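Local coordinates for molybdopterin-guanine dinucleotide biosynthesis adapter protein (Escherichia coli, PDB 1NP6) that binds GTP and hydrolyses it weakly, and may act as an adapter that makes production and use of the molybdopterin-guanine dinucleotide cofactor efficient, at residues L8-A13 against E112-I117; K116-R121 against R135-V140. All blocks are in the same frame, centred on the assembly; numbering follows the deposited sequence.

Interaction 1 of 2, residues L8-A13 against E112-I117; sequences LLAFAA and EEIAKI
F11 and I117 lie side by side on neighbouring parallel strands of a P-loop NTPase sheet, with 8-12 being the strand that runs into the Walker A loop. I117 sets its CB over one face of the F11 ring, a CH-pi contact of 4.3 Å to the centroid. With CG1 beside its backbone N (chi1 -66°) and the chain extended beyond, I117 carries CD1 to CZ of F11, 3.8 Å away. L9 points its CB away from the neighbour, but its CG stands opposite the backbone N (chi1 178°), which brings CD2 back toward I117 CD1. The backbone ladder is regular: A10 N binds A115 O, A10 O receives I117 N, and A12 N binds I117 O. On the face of A10, the bent chain of K116 lays CG 3.7 Å from A10 CB and CD 4.0 Å from A12 CB, while NZ turns back to E112 O. An alanine in place of K116 would probably strip the aliphatic cover that CG and CD lay on the A10 and A12 methyls and leave E112 O without this donor. I114 CD1 covers A10 CB from another direction. A water bridges the segments, donating to F11 O and to E112 OE1 at 2.6 Å each.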
ATOM      1  N   LEU B   8     -11.043  14.627   7.136  1.00 32.04           N
ATOM      2  CA  LEU B   8      -9.601  14.624   7.357  1.00 31.60           C
ATOM      3  C   LEU B   8      -9.241  15.579   8.519  1.00 37.12           C
ATOM      4  O   LEU B   8      -9.720  16.718   8.579  1.00 32.87           O
ATOM      5  CB  LEU B   8      -8.891  15.079   6.069  1.00 38.16           C
ATOM      6  CG  LEU B   8      -8.291  14.063   5.086  1.00 38.19           C
ATOM      7  CD1 LEU B   8      -9.337  13.102   4.534  1.00 42.01           C
ATOM      8  CD2 LEU B   8      -7.556  14.769   3.943  1.00 52.41           C
ATOM      9  N   LEU B   9      -8.396  15.128   9.444  1.00 27.34           N
ATOM     10  CA  LEU B   9      -7.999  15.953  10.594  1.00 24.69           C
ATOM     11  C   LEU B   9      -6.497  15.856  10.878  1.00 37.42           C
ATOM     12  O   LEU B   9      -5.973  14.767  11.150  1.00 34.30           O
ATOM     13  CB  LEU B   9      -8.794  15.543  11.854  1.00 39.69           C
ATOM     14  CG  LEU B   9      -8.468  16.277  13.167  1.00 36.17           C
ATOM     15  CD1 LEU B   9      -8.922  17.754  13.142  1.00 30.25           C
ATOM     16  CD2 LEU B   9      -9.093  15.544  14.353  1.00 34.65           C
ATOM     17  N   ALA B  10      -5.800  16.988  10.827  1.00 31.63           N
ATOM     18  CA  ALA B  10      -4.359  16.993  11.081  1.00 32.93           C
ATOM     19  C   ALA B  10      -4.022  17.326  12.534  1.00 28.40           C
ATOM     20  O   ALA B  10      -4.748  18.066  13.197  1.00 28.28           O
ATOM     21  CB  ALA B  10      -3.647  17.969  10.148  1.00 34.58           C
ATOM     22  N   PHE B  11      -2.901  16.781  12.997  1.00 30.27           N
ATOM     23  CA  PHE B  11      -2.292  17.140  14.265  1.00 29.24           C
ATOM     24  C   PHE B  11      -0.938  17.764  13.977  1.00 28.93           C
ATOM     25  O   PHE B  11      -0.102  17.167  13.294  1.00 45.69           O
ATOM     26  CB  PHE B  11      -2.145  15.898  15.167  1.00 31.66           C
ATOM     27  CG  PHE B  11      -3.405  15.569  15.930  1.00 36.57           C
ATOM     28  CD1 PHE B  11      -4.425  14.859  15.325  1.00 38.97           C
ATOM     29  CD2 PHE B  11      -3.592  16.029  17.226  1.00 37.88           C
ATOM     30  CE1 PHE B  11      -5.606  14.597  15.996  1.00 31.62           C
ATOM     31  CE2 PHE B  11      -4.773  15.762  17.909  1.00 34.21           C
ATOM     32  CZ  PHE B  11      -5.773  15.042  17.296  1.00 34.13           C
ATOM     33  N   ALA B  12      -0.734  18.979  14.475  1.00 31.25           N
ATOM     34  CA  ALA B  12       0.462  19.721  14.137  1.00 30.47           C
ATOM     35  C   ALA B  12       1.197  20.215  15.367  1.00 27.63           C
ATOM     36  O   ALA B  12       0.579  20.708  16.311  1.00 33.83           O
ATOM     37  CB  ALA B  12       0.108  20.898  13.195  1.00 33.22           C
ATOM     38  N   ALA B  13       2.525  20.086  15.337  1.00 35.43           N
ATOM     39  CA  ALA B  13       3.410  20.539  16.407  1.00 32.79           C
ATOM     40  C   ALA B  13       4.868  20.601  15.947  1.00 33.28           C
ATOM     41  O   ALA B  13       5.270  19.885  15.019  1.00 39.29           O
ATOM     42  CB  ALA B  13       3.289  19.631  17.652  1.00 36.80           C
ATOM     43  N   GLU B 112       0.008  21.180   5.470  1.00 63.48           N
ATOM     44  CA  GLU B 112      -1.259  20.467   5.707  1.00 60.29           C
ATOM     45  C   GLU B 112      -2.433  21.437   5.819  1.00 52.25           C
ATOM     46  O   GLU B 112      -2.662  22.039   6.875  1.00 58.07           O
ATOM     47  CB  GLU B 112      -1.181  19.585   6.970  1.00 53.11           C
ATOM     48  CG  GLU B 112       0.216  19.451   7.548  1.00 63.30           C
ATOM     49  CD  GLU B 112       0.299  18.458   8.689  1.00 59.20           C
ATOM     50  OE1 GLU B 112       0.303  18.904   9.855  1.00 40.61           O
ATOM     51  OE2 GLU B 112       0.386  17.245   8.409  1.00 45.12           O
ATOM     52  N   GLU B 113      -3.196  21.561   4.736  1.00 65.64           N
ATOM     53  CA  GLU B 113      -4.214  22.605   4.621  1.00 60.91           C
ATOM     54  C   GLU B 113      -5.644  22.098   4.842  1.00 67.52           C
ATOM     55  O   GLU B 113      -6.484  22.141   3.932  1.00 62.62           O
ATOM     56  CB  GLU B 113      -4.063  23.327   3.278  1.00 73.97           C
ATOM     57  CG  GLU B 113      -2.823  24.216   3.196  1.00 81.47           C
ATOM     58  CD  GLU B 113      -1.586  23.506   2.653  1.00 88.78           C
ATOM     59  OE1 GLU B 113      -1.477  22.265   2.781  1.00 95.19           O
ATOM     60  OE2 GLU B 113      -0.704  24.197   2.098  1.00 94.36           O
ATOM     61  N   ILE B 114      -5.908  21.633   6.071  1.00 53.69           N
ATOM     62  CA  ILE B 114      -7.215  21.092   6.489  1.00 46.40           C
ATOM     63  C   ILE B 114      -7.453  21.336   7.998  1.00 29.65           C
ATOM     64  O   ILE B 114      -6.551  21.798   8.683  1.00 44.09           O
ATOM     65  CB  ILE B 114      -7.295  19.577   6.169  1.00 54.75           C
ATOM     66  CG1 ILE B 114      -5.894  18.979   5.950  1.00 65.76           C
ATOM     67  CG2 ILE B 114      -8.181  19.331   4.949  1.00 66.62           C
ATOM     68  CD1 ILE B 114      -5.476  17.943   6.983  1.00 35.32           C
ATOM     69  N   ALA B 115      -8.663  21.059   8.491  1.00 32.39           N
ATOM     70  CA  ALA B 115      -8.956  21.127   9.937  1.00 45.04           C
ATOM     71  C   ALA B 115      -7.792  20.543  10.741  1.00 35.12           C
ATOM     72  O   ALA B 115      -7.232  19.513  10.351  1.00 30.23           O
ATOM     73  CB  ALA B 115     -10.242  20.396  10.268  1.00 37.11           C
ATOM     74  N   LYS B 116      -7.434  21.216  11.836  1.00 32.95           N
ATOM     75  CA  LYS B 116      -6.178  20.936  12.527  1.00 43.26           C
ATOM     76  C   LYS B 116      -6.254  21.173  14.037  1.00 36.86           C
ATOM     77  O   LYS B 116      -6.832  22.166  14.491  1.00 40.42           O
ATOM     78  CB  LYS B 116      -5.085  21.836  11.939  1.00 42.72           C
ATOM     79  CG  LYS B 116      -3.690  21.260  11.938  1.00 60.82           C
ATOM     80  CD  LYS B 116      -2.889  21.740  10.717  1.00 72.73           C
ATOM     81  CE  LYS B 116      -3.050  23.243  10.459  1.00 57.68           C
ATOM     82  NZ  LYS B 116      -2.050  23.741   9.472  1.00 64.75           N
ATOM     83  N   ILE B 117      -5.651  20.271  14.808  1.00 37.88           N
ATOM     84  CA  ILE B 117      -5.397  20.514  16.234  1.00 27.94           C
ATOM     85  C   ILE B 117      -3.894  20.733  16.399  1.00 22.70           C
ATOM     86  O   ILE B 117      -3.090  19.979  15.852  1.00 26.39           O
ATOM     87  CB  ILE B 117      -5.934  19.332  17.103  1.00 34.22           C
ATOM     88  CG1 ILE B 117      -7.464  19.295  17.003  1.00 36.03           C
ATOM     89  CG2 ILE B 117      -5.440  19.452  18.584  1.00 31.36           C
ATOM     90  CD1 ILE B 117      -8.117  18.036  17.550  1.00 30.26           C
TER
HETATM   91  O   HOH W   1     -10.543  18.768   7.233  1.00 45.43           O
HETATM   92  O   HOH W   2       1.744  17.383  11.418  1.00 43.47           O

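Interaction 2 of 2, residues K116-R121 against R135-V140; sequences KIVLFR and RHVIAV
H136 brings its CB toward the CE of K116 across the contact, and over the centre of one face of its imidazole, 4.3 Å above the plane, lies the aliphatic CG of R135. The ring itself leads away from the neighbouring strand, and its ND1 stays 5.2 Å from K116 NZ, too far for a bond. The F120 ring also leads away from segment 135-140: CG opposite the backbone N (chi1 -179°) sends it toward P128 and V144, so that CB is what approaches V140 CG1. Between these two aromatics the strands bond through their backbones. I138 N reaches K116 O in the carbonyl plane at 2.9 Å, and V118 N binds A139 O from 18° out of the carbonyl plane; the bond from K116 N to H136 O is bent and weak. Opposite the single residue I117 stand two, I138 and A139, making a beta bulge, and I138 takes a nearly helical psi of -12°. V137 and V140 therefore both share the face of K116 and V118. There V118 CG2 meets V137 CG2 at 3.7 Å, the two side chains crossing at about a right angle. On the other face I138 CG1 packs against I117 CG1, 3.8 Å away, and helix 158-170 covers I138 and A139 through F164. Parallel backbone bonds interrupted by the bulge make strands 116-120 and 137-142 neighbours in the P-loop NTPase sheet, joined by a connection without a helix.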
ATOM      1  N   LYS B 116      -7.434  21.216  11.836  1.00 32.95           N
ATOM      2  CA  LYS B 116      -6.178  20.936  12.527  1.00 43.26           C
ATOM      3  C   LYS B 116      -6.254  21.173  14.037  1.00 36.86           C
ATOM      4  O   LYS B 116      -6.832  22.166  14.491  1.00 40.42           O
ATOM      5  CB  LYS B 116      -5.085  21.836  11.939  1.00 42.72           C
ATOM      6  CG  LYS B 116      -3.690  21.260  11.938  1.00 60.82           C
ATOM      7  CD  LYS B 116      -2.889  21.740  10.717  1.00 72.73           C
ATOM      8  CE  LYS B 116      -3.050  23.243  10.459  1.00 57.68           C
ATOM      9  NZ  LYS B 116      -2.050  23.741   9.472  1.00 64.75           N
ATOM     10  N   ILE B 117      -5.651  20.271  14.808  1.00 37.88           N
ATOM     11  CA  ILE B 117      -5.397  20.514  16.234  1.00 27.94           C
ATOM     12  C   ILE B 117      -3.894  20.733  16.399  1.00 22.70           C
ATOM     13  O   ILE B 117      -3.090  19.979  15.852  1.00 26.39           O
ATOM     14  CB  ILE B 117      -5.934  19.332  17.103  1.00 34.22           C
ATOM     15  CG1 ILE B 117      -7.464  19.295  17.003  1.00 36.03           C
ATOM     16  CG2 ILE B 117      -5.440  19.452  18.584  1.00 31.36           C
ATOM     17  CD1 ILE B 117      -8.117  18.036  17.550  1.00 30.26           C
ATOM     18  N   VAL B 118      -3.531  21.806  17.102  1.00 24.50           N
ATOM     19  CA  VAL B 118      -2.142  22.202  17.323  1.00 30.40           C
ATOM     20  C   VAL B 118      -1.775  21.857  18.777  1.00 32.48           C
ATOM     21  O   VAL B 118      -2.588  22.014  19.664  1.00 35.22           O
ATOM     22  CB  VAL B 118      -1.952  23.723  17.071  1.00 43.86           C
ATOM     23  CG1 VAL B 118      -0.555  24.229  17.503  1.00 35.61           C
ATOM     24  CG2 VAL B 118      -2.196  24.034  15.608  1.00 40.97           C
ATOM     25  N   LEU B 119      -0.561  21.373  18.992  1.00 34.02           N
ATOM     26  CA  LEU B 119      -0.128  20.944  20.330  1.00 32.58           C
ATOM     27  C   LEU B 119       0.901  21.903  20.911  1.00 36.13           C
ATOM     28  O   LEU B 119       1.673  22.510  20.160  1.00 39.87           O
ATOM     29  CB  LEU B 119       0.443  19.522  20.266  1.00 25.98           C
ATOM     30  CG  LEU B 119      -0.295  18.470  19.414  1.00 25.56           C
ATOM     31  CD1 LEU B 119       0.456  17.158  19.454  1.00 36.21           C
ATOM     32  CD2 LEU B 119      -1.770  18.252  19.814  1.00 26.58           C
ATOM     33  N   PHE B 120       0.889  22.060  22.239  1.00 34.43           N
ATOM     34  CA  PHE B 120       1.882  22.867  22.962  1.00 29.34           C
ATOM     35  C   PHE B 120       2.265  22.198  24.284  1.00 38.92           C
ATOM     36  O   PHE B 120       1.400  21.862  25.082  1.00 29.59           O
ATOM     37  CB  PHE B 120       1.343  24.291  23.241  1.00 38.86           C
ATOM     38  CG  PHE B 120       2.331  25.194  23.955  1.00 39.04           C
ATOM     39  CD1 PHE B 120       3.341  25.855  23.240  1.00 31.61           C
ATOM     40  CD2 PHE B 120       2.260  25.383  25.337  1.00 29.92           C
ATOM     41  CE1 PHE B 120       4.281  26.668  23.896  1.00 26.59           C
ATOM     42  CE2 PHE B 120       3.197  26.202  26.009  1.00 40.39           C
ATOM     43  CZ  PHE B 120       4.198  26.863  25.275  1.00 41.66           C
ATOM     44  N   ARG B 121       3.560  22.013  24.498  1.00 33.67           N
ATOM     45  CA  ARG B 121       4.096  21.588  25.793  1.00 41.63           C
ATOM     46  C   ARG B 121       5.100  22.621  26.270  1.00 35.62           C
ATOM     47  O   ARG B 121       6.088  22.905  25.576  1.00 36.42           O
ATOM     48  CB  ARG B 121       4.753  20.194  25.705  1.00 34.46           C
ATOM     49  CG  ARG B 121       5.113  19.627  27.080  1.00 50.11           C
ATOM     50  CD  ARG B 121       5.812  18.275  27.110  1.00 75.66           C
ATOM     51  NE  ARG B 121       7.246  18.400  26.869  1.00 76.76           N
ATOM     52  CZ  ARG B 121       7.800  18.128  25.704  1.00 59.24           C
ATOM     53  NH1 ARG B 121       7.029  17.713  24.716  1.00 45.72           N
ATOM     54  NH2 ARG B 121       9.105  18.265  25.520  1.00 49.08           N
ATOM     55  N   ARG B 135      -6.311  29.781   9.931  1.00 52.59           N
ATOM     56  CA  ARG B 135      -7.775  29.642   9.900  1.00 50.42           C
ATOM     57  C   ARG B 135      -8.285  28.197  10.041  1.00 39.48           C
ATOM     58  O   ARG B 135      -9.459  27.972  10.354  1.00 44.93           O
ATOM     59  CB  ARG B 135      -8.369  30.292   8.642  1.00 52.61           C
ATOM     60  CG  ARG B 135      -7.922  29.665   7.337  1.00 55.79           C
ATOM     61  CD  ARG B 135      -8.404  30.401   6.090  1.00 75.91           C
ATOM     62  NE  ARG B 135      -9.134  29.514   5.184  1.00 78.18           N
ATOM     63  CZ  ARG B 135     -10.440  29.256   5.266  1.00 80.97           C
ATOM     64  NH1 ARG B 135     -11.183  29.820   6.213  1.00 59.95           N
ATOM     65  NH2 ARG B 135     -11.005  28.429   4.398  1.00 73.43           N
ATOM     66  N   HIS B 136      -7.402  27.233   9.809  1.00 47.87           N
ATOM     67  CA  HIS B 136      -7.772  25.817   9.856  1.00 44.16           C
ATOM     68  C   HIS B 136      -7.778  25.190  11.252  1.00 46.18           C
ATOM     69  O   HIS B 136      -8.265  24.076  11.413  1.00 40.51           O
ATOM     70  CB  HIS B 136      -6.855  25.018   8.933  1.00 33.90           C
ATOM     71  CG  HIS B 136      -7.063  25.320   7.483  1.00 60.10           C
ATOM     72  ND1 HIS B 136      -6.026  25.633   6.632  1.00 68.10           N
ATOM     73  CD2 HIS B 136      -8.192  25.371   6.736  1.00 54.52           C
ATOM     74  CE1 HIS B 136      -6.506  25.859   5.421  1.00 62.31           C
ATOM     75  NE2 HIS B 136      -7.816  25.707   5.458  1.00 59.13           N
ATOM     76  N   VAL B 137      -7.235  25.892  12.247  1.00 46.68           N
ATOM     77  CA  VAL B 137      -7.089  25.340  13.604  1.00 44.97           C
ATOM     78  C   VAL B 137      -8.431  25.334  14.354  1.00 47.32           C
ATOM     79  O   VAL B 137      -9.077  26.372  14.476  1.00 43.22           O
ATOM     80  CB  VAL B 137      -6.005  26.120  14.415  1.00 39.33           C
ATOM     81  CG1 VAL B 137      -5.878  25.602  15.865  1.00 39.62           C
ATOM     82  CG2 VAL B 137      -4.668  26.062  13.716  1.00 40.26           C
ATOM     83  N   ILE B 138      -8.846  24.164  14.842  1.00 30.31           N
ATOM     84  CA  ILE B 138     -10.091  24.026  15.599  1.00 34.64           C
ATOM     85  C   ILE B 138      -9.869  23.964  17.124  1.00 39.17           C
ATOM     86  O   ILE B 138     -10.828  24.086  17.907  1.00 34.35           O
ATOM     87  CB  ILE B 138     -10.912  22.795  15.092  1.00 47.97           C
ATOM     88  CG1 ILE B 138     -10.193  21.455  15.415  1.00 38.69           C
ATOM     89  CG2 ILE B 138     -11.204  22.942  13.586  1.00 39.78           C
ATOM     90  CD1 ILE B 138     -11.049  20.196  15.154  1.00 31.04           C
ATOM     91  N   ALA B 139      -8.610  23.784  17.531  1.00 34.33           N
ATOM     92  CA  ALA B 139      -8.251  23.691  18.956  1.00 35.72           C
ATOM     93  C   ALA B 139      -6.734  23.671  19.143  1.00 35.03           C
ATOM     94  O   ALA B 139      -6.009  23.330  18.219  1.00 34.26           O
ATOM     95  CB  ALA B 139      -8.855  22.438  19.547  1.00 29.03           C
ATOM     96  N   VAL B 140      -6.272  24.051  20.337  1.00 41.53           N
ATOM     97  CA  VAL B 140      -4.886  23.845  20.772  1.00 33.43           C
ATOM     98  C   VAL B 140      -4.926  22.930  21.999  1.00 39.40           C
ATOM     99  O   VAL B 140      -5.564  23.286  22.979  1.00 31.13           O
ATOM    100  CB  VAL B 140      -4.204  25.173  21.177  1.00 37.31           C
ATOM    101  CG1 VAL B 140      -2.805  24.944  21.753  1.00 28.96           C
ATOM    102  CG2 VAL B 140      -4.113  26.156  19.972  1.00 27.64           C
TER

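How the interactions relate
Strand 116-120 is common to both contacts, pairing with 8-12 in interaction 1 and with 137-142 in interaction 2, and the two centres lie about 7 Å apart. The 8-12/116-120 ladder of interaction 1 probably runs on along the part of 116-120 used in interaction 2, with L119 N 3.0 Å from A12 O. L9 CD1 meets I138 CD1 at 3.8 Å, joining strands 8-12 and 137-142, which flank 116-120, across I117 on the face that also packs against helix 158-170. Both contacts lie near the inferred GTP site: the F11 side chain is about 4 Å from that of K19, that of F120 about 6 Å from the side chain of T17, and R121, just after strand 116-120, hydrogen-bonds through NH1 to G16 O.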